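Local coordinates for protein 5,10-methylenetetrahydrofolate dehydrogenase (Bombyx mori, PDB 5ZF1) that probably oxidises 5,10-methylenetetrahydrofolate to 5,10-methenyltetrahydrofolate with NADP+ as cofactor, a step of one-carbon folate metabolism, at residues M1-A9 with S264-G275; C210-A219 with D229-V240. One frame throughout, in Å; residues are numbered along the deposited sequence.

Interaction 1 (M1-A9 with S264-G275); sequences MARILDGKA and SKIAGAITPVPG
R3 and I4 pair in parallel with A269 and I270, and backbone hydrogen bonds run along the whole contact. R3 is gripped from both of its polar backbone atoms: R3 N donates to G268 O (3.0 Å) and R3 O accepts from I270 N (2.8 Å). L5 N then reaches I270 O in a nearly linear bond (2.8 Å, 177° at the hydrogen). Beyond the short strands, A2 N makes a weak bond to S264 O, and G7 N, in the first turn of helix 7-26, bonds to G275 O at 3.0 Å.

Apolar contacts lie on both faces of this ribbon. On one, the A2 methyl rests between the A267 carbonyl and I270 CG2, while I4 CG2, turned anti to the backbone N, meets P272 CB at 3.5 Å, the two side chains crossing at a slant. On the other, L5 CD2 touches A269 CB (3.8 Å), and the aliphatic part of R3 passes G268 O before its guanidinium bonds to F152 O.

Among polar side chains, D6 N-caps helix 7-26, OD1 taking K8 N at 3.2 Å. The N-terminal segment thus adds an outer parallel strand to the Rossmann-type sheet of the NAD(P)-binding domain, and the chain then continues into helix 7-26.

Interaction 2 (C210-A219 with D229-V240); sequences CRNADIIITA and DMVKPGATIIDV
Strands 215-218 and 236-239 run parallel, their axes 4.8 Å apart at 8°, and five backbone hydrogen bonds alternate between them from T236 N to D214 O through V240 N to T218 O. Isoleucines lie on both faces. I216 and I237 lie side by side, CD1 to CD1 at 3.7 Å; on the other face, in the conformer given, I217 CG2 meets V240 CG2 at 3.7 Å, the two side chains lying across each other, close to I174 of helix 171-178 and V145 of helix 140-151. These are neighbouring strands of the parallel Rossmann-type sheet, and helix 203-211 leads into the first of them. At that entry the C210 SG and M230 CE make an apolar contact, 3.9 Å apart, and water 1 ties C210 O and A213 O to K232 N.

K232 carries the polar end. With CG anti to the backbone N (chi1 -173°) and the chain extended, it runs over R211 O and A213 O and alongside D214, where NZ meets OD1 on the syn side at 3.0 Å in a salt bridge. A methionine in its place would probably leave D214 OD1 without its cationic mate and a bound sulfate, salt-bridged to NZ, without this positive charge. D214 OD2 is held separately by N160 N. A type II turn, K232 to A235, closed by A235 N to K232 O at 2.9 Å, brings the chain back into T236.

Overall arrangement
Interactions 1 and 2 are successive parts of one parallel sheet, their centres about 12 Å apart: across it run strands 3-4, 269-270, 236-239 and 215-218. Strand 269-270 lies between 3-4 and 236-239; it and the residue before it join interaction 2 by probable hydrogen bonds from G268 N to A235 O (2.7 Å) and from I237 N to A269 O (3.0 Å). T271 OG1 also bonds to D239 N, and L5 reaches across to T236 and I238. Along the chain, interaction 2 is nested within the loop closed by interaction 1. Bound sulfate lies about 2 Å (nearest atoms) from the K232 side chain and about 4 Å (nearest atoms) from G275, probably from the crystallisation liquor.

Interaction 1 (M1-A9 with S264-G275)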
ATOM      1  N   MET B   1       6.542  32.333  16.060  1.00 49.95           N
ATOM      2  CA  MET B   1       6.306  31.064  16.745  1.00 58.40           C
ATOM      3  C   MET B   1       5.187  30.250  16.084  1.00 50.17           C
ATOM      4  O   MET B   1       4.134  30.779  15.727  1.00 45.41           O
ATOM      5  CB  MET B   1       5.981  31.310  18.218  1.00 53.18           C
ATOM      6  CG  MET B   1       7.135  31.923  18.995  1.00 59.40           C
ATOM      7  SD  MET B   1       8.679  31.033  18.708  1.00 59.46           S
ATOM      8  CE  MET B   1       8.310  29.470  19.501  1.00 52.78           C
ATOM      9  N   ALA B   2       5.429  28.952  15.928  1.00 45.39           N
ATOM     10  CA  ALA B   2       4.486  28.086  15.232  1.00 32.82           C
ATOM     11  C   ALA B   2       3.252  27.811  16.084  1.00 34.28           C
ATOM     12  O   ALA B   2       3.316  27.778  17.316  1.00 38.20           O
ATOM     13  CB  ALA B   2       5.160  26.764  14.872  1.00 36.16           C
ATOM     14  N   ARG B   3       2.118  27.607  15.410  1.00 34.78           N
ATOM     15  CA  ARG B   3       0.938  27.075  16.079  1.00 37.55           C
ATOM     16  C   ARG B   3       1.255  25.718  16.689  1.00 39.87           C
ATOM     17  O   ARG B   3       2.042  24.939  16.147  1.00 34.66           O
ATOM     18  CB  ARG B   3      -0.224  26.901  15.109  1.00 33.05           C
ATOM     19  CG  ARG B   3      -0.529  28.069  14.211  1.00 46.89           C
ATOM     20  CD  ARG B   3      -1.493  27.615  13.132  1.00 53.06           C
ATOM     21  NE  ARG B   3      -2.613  26.850  13.680  1.00 58.90           N
ATOM     22  CZ  ARG B   3      -3.359  26.003  12.976  1.00 49.35           C
ATOM     23  NH1 ARG B   3      -3.094  25.788  11.696  1.00 51.70           N
ATOM     24  NH2 ARG B   3      -4.357  25.353  13.556  1.00 51.97           N
ATOM     25  N   ILE B   4       0.606  25.418  17.807  1.00 36.46           N
ATOM     26  CA  ILE B   4       0.836  24.172  18.525  1.00 31.63           C
ATOM     27  C   ILE B   4      -0.243  23.173  18.122  1.00 38.45           C
ATOM     28  O   ILE B   4      -1.440  23.431  18.285  1.00 33.40           O
ATOM     29  CB  ILE B   4       0.859  24.397  20.045  1.00 42.69           C
ATOM     30  CG1 ILE B   4       1.616  25.687  20.383  1.00 45.88           C
ATOM     31  CG2 ILE B   4       1.505  23.218  20.747  1.00 36.10           C
ATOM     32  CD1 ILE B   4       3.096  25.626  20.089  1.00 43.11           C
ATOM     33  N   LEU B   5       0.176  22.027  17.585  1.00 32.59           N
ATOM     34  CA  LEU B   5      -0.758  20.956  17.236  1.00 29.04           C
ATOM     35  C   LEU B   5      -0.822  19.980  18.406  1.00 28.96           C
ATOM     36  O   LEU B   5      -0.253  18.889  18.381  1.00 32.78           O
ATOM     37  CB  LEU B   5      -0.335  20.264  15.945  1.00 35.79           C
ATOM     38  CG  LEU B   5       0.035  21.173  14.776  1.00 30.21           C
ATOM     39  CD1 LEU B   5       0.911  20.440  13.756  1.00 30.00           C
ATOM     40  CD2 LEU B   5      -1.234  21.708  14.126  1.00 32.71           C
ATOM     41  N   ASP B   6      -1.559  20.381  19.444  1.00 35.13           N
ATOM     42  CA  ASP B   6      -1.625  19.630  20.699  1.00 35.51           C
ATOM     43  C   ASP B   6      -2.588  18.459  20.549  1.00 31.20           C
ATOM     44  O   ASP B   6      -3.809  18.631  20.620  1.00 30.33           O
ATOM     45  CB  ASP B   6      -2.055  20.542  21.842  1.00 38.13           C
ATOM     46  CG  ASP B   6      -2.188  19.800  23.164  1.00 47.76           C
ATOM     47  OD1 ASP B   6      -1.572  18.718  23.318  1.00 46.26           O
ATOM     48  OD2 ASP B   6      -2.915  20.300  24.047  1.00 51.98           O
ATOM     49  N   GLY B   7      -2.034  17.256  20.371  1.00 35.93           N
ATOM     50  CA  GLY B   7      -2.866  16.078  20.195  1.00 29.02           C
ATOM     51  C   GLY B   7      -3.662  15.701  21.429  1.00 33.42           C
ATOM     52  O   GLY B   7      -4.708  15.056  21.320  1.00 29.55           O
ATOM     53  N   LYS B   8      -3.182  16.077  22.615  1.00 30.96           N
ATOM     54  CA  LYS B   8      -3.921  15.753  23.831  1.00 32.26           C
ATOM     55  C   LYS B   8      -5.246  16.495  23.869  1.00 31.75           C
ATOM     56  O   LYS B   8      -6.294  15.905  24.155  1.00 33.93           O
ATOM     57  CB  LYS B   8      -3.089  16.086  25.067  1.00 41.27           C
ATOM     58  CG  LYS B   8      -3.742  15.654  26.368  1.00 46.52           C
ATOM     59  CD  LYS B   8      -2.977  16.183  27.564  1.00 49.57           C
ATOM     60  CE  LYS B   8      -2.737  15.083  28.576  1.00 62.12           C
ATOM     61  NZ  LYS B   8      -1.823  14.043  28.031  1.00 65.32           N
ATOM     62  N   ALA B   9      -5.218  17.796  23.580  1.00 39.09           N
ATOM     63  CA  ALA B   9      -6.447  18.577  23.585  1.00 32.50           C
ATOM     64  C   ALA B   9      -7.365  18.166  22.442  1.00 34.38           C
ATOM     65  O   ALA B   9      -8.590  18.126  22.605  1.00 30.86           O
ATOM     66  CB  ALA B   9      -6.118  20.069  23.507  1.00 37.50           C
ATOM     67  N   SER B 264      10.515  25.620  16.012  1.00 34.58           N
ATOM     68  CA  SER B 264       9.319  26.396  16.338  1.00 30.61           C
ATOM     69  C   SER B 264       9.415  27.830  15.840  1.00 34.98           C
ATOM     70  O   SER B 264       8.384  28.461  15.587  1.00 35.56           O
ATOM     71  CB  SER B 264       9.073  26.395  17.847  1.00 40.64           C
ATOM     72  OG  SER B 264       8.879  25.081  18.341  1.00 47.40           O
ATOM     73  N   LYS B 265      10.633  28.366  15.704  1.00 37.23           N
ATOM     74  CA  LYS B 265      10.833  29.703  15.155  1.00 37.54           C
ATOM     75  C   LYS B 265      10.650  29.764  13.644  1.00 44.73           C
ATOM     76  O   LYS B 265      10.568  30.868  13.094  1.00 42.86           O
ATOM     77  CB  LYS B 265      12.235  30.221  15.494  1.00 38.31           C
ATOM     78  CG  LYS B 265      12.553  30.350  16.969  1.00 50.31           C
ATOM     79  CD  LYS B 265      14.004  30.783  17.143  1.00 55.37           C
ATOM     80  CE  LYS B 265      14.444  30.745  18.596  1.00 62.37           C
ATOM     81  NZ  LYS B 265      15.933  30.738  18.710  1.00 55.81           N
ATOM     82  N   ILE B 266      10.602  28.623  12.961  1.00 34.80           N
ATOM     83  CA  ILE B 266      10.517  28.579  11.509  1.00 40.37           C
ATOM     84  C   ILE B 266       9.183  28.017  11.036  1.00 33.24           C
ATOM     85  O   ILE B 266       8.582  28.542  10.096  1.00 34.73           O
ATOM     86  CB  ILE B 266      11.690  27.761  10.917  1.00 35.34           C
ATOM     87  CG1 ILE B 266      13.026  28.236  11.490  1.00 44.54           C
ATOM     88  CG2 ILE B 266      11.681  27.857   9.395  1.00 38.74           C
ATOM     89  CD1 ILE B 266      13.394  29.639  11.068  1.00 43.84           C
ATOM     90  N   ALA B 267       8.720  26.940  11.664  1.00 31.78           N
ATOM     91  CA  ALA B 267       7.555  26.212  11.197  1.00 28.75           C
ATOM     92  C   ALA B 267       6.284  27.036  11.371  1.00 34.83           C
ATOM     93  O   ALA B 267       6.203  27.934  12.210  1.00 32.41           O
ATOM     94  CB  ALA B 267       7.412  24.891  11.953  1.00 21.32           C
ATOM     95  N   GLY B 268       5.279  26.713  10.553  1.00 24.13           N
ATOM     96  CA  GLY B 268       3.961  27.304  10.729  1.00 28.32           C
ATOM     97  C   GLY B 268       3.123  26.605  11.777  1.00 32.96           C
ATOM     98  O   GLY B 268       2.288  27.238  12.424  1.00 26.40           O
ATOM     99  N   ALA B 269       3.325  25.302  11.970  1.00 22.50           N
ATOM    100  CA  ALA B 269       2.564  24.533  12.943  1.00 23.58           C
ATOM    101  C   ALA B 269       3.438  23.362  13.351  1.00 25.75           C
ATOM    102  O   ALA B 269       4.190  22.857  12.519  1.00 23.80           O
ATOM    103  CB  ALA B 269       1.235  24.042  12.363  1.00 27.68           C
ATOM    104  N   ILE B 270       3.369  22.956  14.621  1.00 22.80           N
ATOM    105  CA  ILE B 270       4.282  21.933  15.122  1.00 20.33           C
ATOM    106  C   ILE B 270       3.638  21.175  16.275  1.00 27.37           C
ATOM    107  O   ILE B 270       2.875  21.731  17.067  1.00 28.38           O
ATOM    108  CB  ILE B 270       5.625  22.568  15.558  1.00 26.73           C
ATOM    109  CG1 ILE B 270       6.686  21.498  15.821  1.00 29.45           C
ATOM    110  CG2 ILE B 270       5.422  23.460  16.791  1.00 28.42           C
ATOM    111  CD1 ILE B 270       8.070  22.096  16.139  1.00 30.99           C
ATOM    112  N   THR B 271       3.955  19.888  16.373  1.00 24.45           N
ATOM    113  CA  THR B 271       3.614  19.155  17.580  1.00 28.12           C
ATOM    114  C   THR B 271       4.426  19.682  18.761  1.00 34.73           C
ATOM    115  O   THR B 271       5.614  19.984  18.615  1.00 30.42           O
ATOM    116  CB  THR B 271       3.879  17.659  17.397  1.00 33.30           C
ATOM    117  OG1 THR B 271       5.063  17.485  16.611  1.00 24.98           O
ATOM    118  CG2 THR B 271       2.697  17.024  16.675  1.00 23.56           C
ATOM    119  N   PRO B 272       3.814  19.816  19.932  1.00 34.42           N
ATOM    120  CA  PRO B 272       4.558  20.175  21.145  1.00 38.74           C
ATOM    121  C   PRO B 272       5.328  18.969  21.667  1.00 36.97           C
ATOM    122  O   PRO B 272       5.336  17.898  21.065  1.00 34.08           O
ATOM    123  CB  PRO B 272       3.454  20.587  22.116  1.00 33.60           C
ATOM    124  CG  PRO B 272       2.300  19.689  21.720  1.00 35.23           C
ATOM    125  CD  PRO B 272       2.386  19.589  20.202  1.00 30.38           C
ATOM    126  N   VAL B 273       5.981  19.158  22.810  1.00 38.79           N
ATOM    127  CA  VAL B 273       6.730  18.086  23.464  1.00 43.66           C
ATOM    128  C   VAL B 273       6.177  17.900  24.873  1.00 50.01           C
ATOM    129  O   VAL B 273       6.401  18.759  25.736  1.00 51.07           O
ATOM    130  CB  VAL B 273       8.238  18.389  23.490  1.00 41.26           C
ATOM    131  CG1 VAL B 273       9.016  17.178  23.991  1.00 41.73           C
ATOM    132  CG2 VAL B 273       8.723  18.796  22.117  1.00 42.31           C
ATOM    133  N   PRO B 274       5.447  16.808  25.162  1.00 53.92           N
ATOM    134  CA  PRO B 274       5.115  15.712  24.246  1.00 44.48           C
ATOM    135  C   PRO B 274       4.033  16.109  23.259  1.00 42.40           C
ATOM    136  O   PRO B 274       3.314  17.085  23.496  1.00 38.11           O
ATOM    137  CB  PRO B 274       4.618  14.614  25.184  1.00 46.84           C
ATOM    138  CG  PRO B 274       3.982  15.370  26.301  1.00 43.99           C
ATOM    139  CD  PRO B 274       4.805  16.629  26.477  1.00 48.57           C
ATOM    140  N   GLY B 275       3.918  15.354  22.162  1.00 33.37           N
ATOM    141  CA  GLY B 275       3.017  15.742  21.089  1.00 32.76           C
ATOM    142  C   GLY B 275       1.562  15.387  21.307  1.00 32.72           C
ATOM    143  O   GLY B 275       0.695  15.959  20.640  1.00 32.64           O
TER

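Interaction 2 (C210-A219 with D229-V240)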
ATOM      1  N   CYS B 210      13.230  17.854   2.714  1.00 19.79           N
ATOM      2  CA  CYS B 210      12.569  18.528   3.823  1.00 19.44           C
ATOM      3  C   CYS B 210      12.481  20.021   3.571  1.00 18.91           C
ATOM      4  O   CYS B 210      11.453  20.639   3.879  1.00 20.89           O
ATOM      5  CB  CYS B 210      13.299  18.248   5.129  1.00 19.61           C
ATOM      6  SG  CYS B 210      13.039  16.593   5.786  1.00 19.04           S
ATOM      7  N   ARG B 211      13.527  20.607   2.972  1.00 18.59           N
ATOM      8  CA  ARG B 211      13.522  22.048   2.732  1.00 20.24           C
ATOM      9  C   ARG B 211      12.447  22.452   1.755  1.00 25.09           C
ATOM     10  O   ARG B 211      12.024  23.614   1.760  1.00 22.40           O
ATOM     11  CB  ARG B 211      14.871  22.514   2.186  1.00 25.65           C
ATOM     12  CG  ARG B 211      15.971  22.532   3.188  1.00 25.47           C
ATOM     13  CD  ARG B 211      17.189  23.305   2.631  1.00 32.39           C
ATOM     14  NE  ARG B 211      17.647  22.805   1.331  1.00 28.60           N
ATOM     15  CZ  ARG B 211      18.591  21.878   1.176  1.00 37.57           C
ATOM     16  NH1 ARG B 211      19.175  21.340   2.241  1.00 27.72           N
ATOM     17  NH2 ARG B 211      18.951  21.487  -0.040  1.00 38.22           N
ATOM     18  N   ASN B 212      12.014  21.535   0.894  1.00 21.73           N
ATOM     19  CA  ASN B 212      10.982  21.846  -0.077  1.00 21.97           C
ATOM     20  C   ASN B 212       9.605  21.361   0.356  1.00 16.33           C
ATOM     21  O   ASN B 212       8.656  21.452  -0.430  1.00 20.99           O
ATOM     22  CB  ASN B 212      11.353  21.252  -1.433  1.00 26.72           C
ATOM     23  CG  ASN B 212      12.610  21.879  -2.005  1.00 36.91           C
ATOM     24  OD1 ASN B 212      13.647  21.224  -2.133  1.00 42.45           O
ATOM     25  ND2 ASN B 212      12.539  23.171  -2.302  1.00 35.36           N
ATOM     26  N   ALA B 213       9.469  20.861   1.580  1.00 15.83           N
ATOM     27  CA  ALA B 213       8.228  20.232   2.021  1.00 16.03           C
ATOM     28  C   ALA B 213       7.321  21.244   2.700  1.00 17.27           C
ATOM     29  O   ALA B 213       7.767  22.042   3.526  1.00 18.33           O
ATOM     30  CB  ALA B 213       8.519  19.084   3.001  1.00 16.01           C
ATOM     31  N   ASP B 214       6.033  21.174   2.377  1.00 17.53           N
ATOM     32  CA  ASP B 214       5.040  21.892   3.160  1.00 14.37           C
ATOM     33  C   ASP B 214       4.659  21.170   4.443  1.00 16.36           C
ATOM     34  O   ASP B 214       4.205  21.815   5.395  1.00 19.34           O
ATOM     35  CB  ASP B 214       3.802  22.092   2.295  1.00 18.94           C
ATOM     36  CG  ASP B 214       4.134  22.776   1.009  1.00 23.14           C
ATOM     37  OD1 ASP B 214       4.673  23.905   1.087  1.00 24.35           O
ATOM     38  OD2 ASP B 214       3.892  22.186  -0.070  1.00 22.61           O
ATOM     39  N   ILE B 215       4.826  19.850   4.491  1.00 16.12           N
ATOM     40  CA  ILE B 215       4.481  19.036   5.649  1.00 12.76           C
ATOM     41  C   ILE B 215       5.595  18.025   5.811  1.00 12.29           C
ATOM     42  O   ILE B 215       5.988  17.406   4.819  1.00 15.25           O
ATOM     43  CB  ILE B 215       3.141  18.296   5.461  1.00 18.24           C
ATOM     44  CG1 ILE B 215       1.983  19.296   5.271  1.00 15.81           C
ATOM     45  CG2 ILE B 215       2.832  17.400   6.648  1.00 17.81           C
ATOM     46  CD1 ILE B 215       0.732  18.636   4.673  1.00 19.58           C
ATOM     47  N   ILE B 216       6.106  17.876   7.033  1.00 15.90           N
ATOM     48  CA  ILE B 216       7.038  16.794   7.385  1.00 13.40           C
ATOM     49  C   ILE B 216       6.426  15.993   8.518  1.00 15.54           C
ATOM     50  O   ILE B 216       6.014  16.555   9.538  1.00 17.67           O
ATOM     51  CB  ILE B 216       8.425  17.324   7.795  1.00 14.82           C
ATOM     52  CG1 ILE B 216       9.023  18.207   6.707  1.00 15.23           C
ATOM     53  CG2 ILE B 216       9.405  16.126   8.134  1.00 15.94           C
ATOM     54  CD1 ILE B 216      10.342  18.892   7.185  1.00 22.62           C
ATOM     55  N   ILE B 217       6.368  14.674   8.339  1.00 15.28           N
ATOM     56  CA  ILE B 217       5.881  13.754   9.354  0.54 14.20           C
ATOM     57  C   ILE B 217       7.018  12.799   9.667  1.00 18.47           C
ATOM     58  O   ILE B 217       7.480  12.086   8.779  1.00 20.10           O
ATOM     59  CB  ILE B 217       4.642  12.988   8.871  0.54 17.77           C
ATOM     60  CG1 ILE B 217       3.468  13.954   8.713  0.54 16.92           C
ATOM     61  CG2 ILE B 217       4.306  11.859   9.846  0.54 19.77           C
ATOM     62  CD1 ILE B 217       2.382  13.459   7.790  0.54 18.61           C
ATOM     63  N   THR B 218       7.498  12.807  10.919  1.00 20.09           N
ATOM     64  CA  THR B 218       8.571  11.901  11.351  0.56 18.35           C
ATOM     65  C   THR B 218       7.942  10.711  12.066  1.00 21.07           C
ATOM     66  O   THR B 218       7.447  10.854  13.186  1.00 22.12           O
ATOM     67  CB  THR B 218       9.595  12.589  12.263  0.56 26.36           C
ATOM     68  OG1 THR B 218       8.993  12.948  13.516  0.56 22.71           O
ATOM     69  CG2 THR B 218      10.199  13.821  11.605  0.56 23.51           C
ATOM     70  N   ALA B 219       7.964   9.536  11.423  1.00 19.74           N
ATOM     71  CA  ALA B 219       7.320   8.339  11.934  1.00 19.03           C
ATOM     72  C   ALA B 219       8.316   7.230  12.213  1.00 24.80           C
ATOM     73  O   ALA B 219       7.923   6.161  12.686  1.00 34.76           O
ATOM     74  CB  ALA B 219       6.267   7.828  10.939  1.00 23.05           C
ATOM     75  N   ASP B 229      17.308  24.420   9.747  1.00 33.60           N
ATOM     76  CA  ASP B 229      17.717  24.625   8.363  1.00 30.18           C
ATOM     77  C   ASP B 229      17.103  23.612   7.407  1.00 30.94           C
ATOM     78  O   ASP B 229      17.320  23.721   6.194  1.00 27.08           O
ATOM     79  CB  ASP B 229      19.244  24.588   8.253  1.00 40.61           C
ATOM     80  CG  ASP B 229      19.834  23.276   8.730  1.00 45.74           C
ATOM     81  OD1 ASP B 229      19.094  22.461   9.317  1.00 49.67           O
ATOM     82  OD2 ASP B 229      21.049  23.063   8.520  1.00 57.99           O
ATOM     83  N   MET B 230      16.350  22.640   7.915  1.00 26.44           N
ATOM     84  CA  MET B 230      15.656  21.677   7.074  1.00 22.68           C
ATOM     85  C   MET B 230      14.215  22.069   6.814  1.00 22.61           C
ATOM     86  O   MET B 230      13.527  21.363   6.082  1.00 24.05           O
ATOM     87  CB  MET B 230      15.696  20.284   7.717  1.00 20.70           C
ATOM     88  CG  MET B 230      17.111  19.693   7.783  1.00 28.09           C
ATOM     89  SD  MET B 230      17.274  18.281   8.887  1.00 28.76           S
ATOM     90  CE  MET B 230      16.055  17.150   8.200  1.00 27.66           C
ATOM     91  N   VAL B 231      13.738  23.166   7.400  1.00 21.82           N
ATOM     92  CA  VAL B 231      12.309  23.447   7.451  1.00 23.50           C
ATOM     93  C   VAL B 231      12.001  24.627   6.545  1.00 26.90           C
ATOM     94  O   VAL B 231      12.670  25.668   6.603  1.00 25.96           O
ATOM     95  CB  VAL B 231      11.842  23.689   8.892  1.00 27.07           C
ATOM     96  CG1 VAL B 231      10.350  24.064   8.934  1.00 26.28           C
ATOM     97  CG2 VAL B 231      12.111  22.444   9.720  1.00 28.64           C
ATOM     98  N   LYS B 232      11.023  24.444   5.685  1.00 23.82           N
ATOM     99  CA  LYS B 232      10.505  25.534   4.888  1.00 20.30           C
ATOM    100  C   LYS B 232       9.730  26.476   5.800  1.00 22.62           C
ATOM    101  O   LYS B 232       8.909  26.015   6.599  1.00 23.33           O
ATOM    102  CB  LYS B 232       9.597  24.970   3.796  1.00 23.92           C
ATOM    103  CG  LYS B 232       9.095  25.957   2.768  1.00 26.81           C
ATOM    104  CD  LYS B 232       8.159  25.248   1.789  1.00 31.17           C
ATOM    105  CE  LYS B 232       7.397  26.212   0.912  1.00 35.63           C
ATOM    106  NZ  LYS B 232       6.793  25.481  -0.237  1.00 44.96           N
ATOM    107  N   PRO B 233       9.947  27.787   5.720  1.00 32.10           N
ATOM    108  CA  PRO B 233       9.161  28.695   6.565  1.00 26.65           C
ATOM    109  C   PRO B 233       7.667  28.466   6.371  1.00 23.89           C
ATOM    110  O   PRO B 233       7.177  28.363   5.245  1.00 30.01           O
ATOM    111  CB  PRO B 233       9.596  30.090   6.090  1.00 31.32           C
ATOM    112  CG  PRO B 233      10.955  29.875   5.506  1.00 32.50           C
ATOM    113  CD  PRO B 233      10.897  28.515   4.861  1.00 33.51           C
ATOM    114  N   GLY B 234       6.948  28.343   7.490  1.00 24.63           N
ATOM    115  CA  GLY B 234       5.526  28.087   7.468  1.00 23.30           C
ATOM    116  C   GLY B 234       5.120  26.639   7.309  1.00 23.32           C
ATOM    117  O   GLY B 234       3.923  26.362   7.233  1.00 24.65           O
ATOM    118  N   ALA B 235       6.068  25.703   7.266  1.00 20.25           N
ATOM    119  CA  ALA B 235       5.715  24.298   7.086  1.00 18.20           C
ATOM    120  C   ALA B 235       5.128  23.693   8.367  1.00 21.80           C
ATOM    121  O   ALA B 235       5.281  24.212   9.471  1.00 21.33           O
ATOM    122  CB  ALA B 235       6.948  23.499   6.649  1.00 19.57           C
ATOM    123  N   THR B 236       4.458  22.555   8.205  1.00 16.08           N
ATOM    124  CA  THR B 236       3.829  21.859   9.306  1.00 16.04           C
ATOM    125  C   THR B 236       4.691  20.656   9.644  1.00 21.39           C
ATOM    126  O   THR B 236       5.021  19.871   8.753  1.00 19.01           O
ATOM    127  CB  THR B 236       2.422  21.407   8.918  1.00 20.77           C
ATOM    128  OG1 THR B 236       1.621  22.564   8.626  1.00 19.55           O
ATOM    129  CG2 THR B 236       1.783  20.598  10.014  1.00 20.79           C
ATOM    130  N   ILE B 237       5.043  20.526  10.915  1.00 22.03           N
ATOM    131  CA  ILE B 237       5.922  19.470  11.412  1.00 20.19           C
ATOM    132  C   ILE B 237       5.147  18.648  12.428  1.00 23.19           C
ATOM    133  O   ILE B 237       4.730  19.170  13.469  1.00 24.57           O
ATOM    134  CB  ILE B 237       7.197  20.048  12.041  1.00 21.92           C
ATOM    135  CG1 ILE B 237       7.844  21.090  11.122  1.00 24.71           C
ATOM    136  CG2 ILE B 237       8.161  18.910  12.473  1.00 24.93           C
ATOM    137  CD1 ILE B 237       8.492  20.527   9.893  1.00 25.07           C
ATOM    138  N   ILE B 238       4.974  17.358  12.148  1.00 21.35           N
ATOM    139  CA  ILE B 238       4.328  16.441  13.081  1.00 20.43           C
ATOM    140  C   ILE B 238       5.320  15.347  13.448  1.00 21.44           C
ATOM    141  O   ILE B 238       5.769  14.591  12.574  1.00 20.13           O
ATOM    142  CB  ILE B 238       3.049  15.834  12.500  1.00 24.09           C
ATOM    143  CG1 ILE B 238       2.011  16.947  12.304  1.00 26.61           C
ATOM    144  CG2 ILE B 238       2.519  14.722  13.426  1.00 25.44           C
ATOM    145  CD1 ILE B 238       0.818  16.544  11.474  1.00 30.29           C
ATOM    146  N   ASP B 239       5.660  15.274  14.738  1.00 20.41           N
ATOM    147  CA  ASP B 239       6.490  14.216  15.299  1.00 24.04           C
ATOM    148  C   ASP B 239       5.588  13.121  15.861  1.00 23.14           C
ATOM    149  O   ASP B 239       4.877  13.336  16.846  1.00 21.34           O
ATOM    150  CB  ASP B 239       7.422  14.803  16.365  1.00 22.53           C
ATOM    151  CG  ASP B 239       8.486  13.828  16.820  1.00 32.95           C
ATOM    152  OD1 ASP B 239       8.431  12.649  16.423  1.00 26.35           O
ATOM    153  OD2 ASP B 239       9.397  14.255  17.573  1.00 33.65           O
ATOM    154  N   VAL B 240       5.626  11.933  15.243  1.00 22.13           N
ATOM    155  CA  VAL B 240       4.724  10.859  15.653  1.00 19.63           C
ATOM    156  C   VAL B 240       5.117  10.317  17.028  1.00 32.64           C
ATOM    157  O   VAL B 240       4.268   9.798  17.765  1.00 33.18           O
ATOM    158  CB  VAL B 240       4.691   9.754  14.574  1.00 21.58           C
ATOM    159  CG1 VAL B 240       3.768   8.630  14.979  1.00 26.89           C
ATOM    160  CG2 VAL B 240       4.232  10.345  13.245  1.00 30.19           C
TER
HETATM  161  O   HOH W   1       9.728  21.982   5.469  1.00 21.39           O
HETATM  162  O   HOH W   2      19.107  21.972   4.831  1.00 39.30           O
HETATM  163  O   HOH W   3       5.852  22.799  -1.735  1.00 45.61           O
HETATM  164  O   HOH W   4       1.830  23.130   5.934  1.00 23.48           O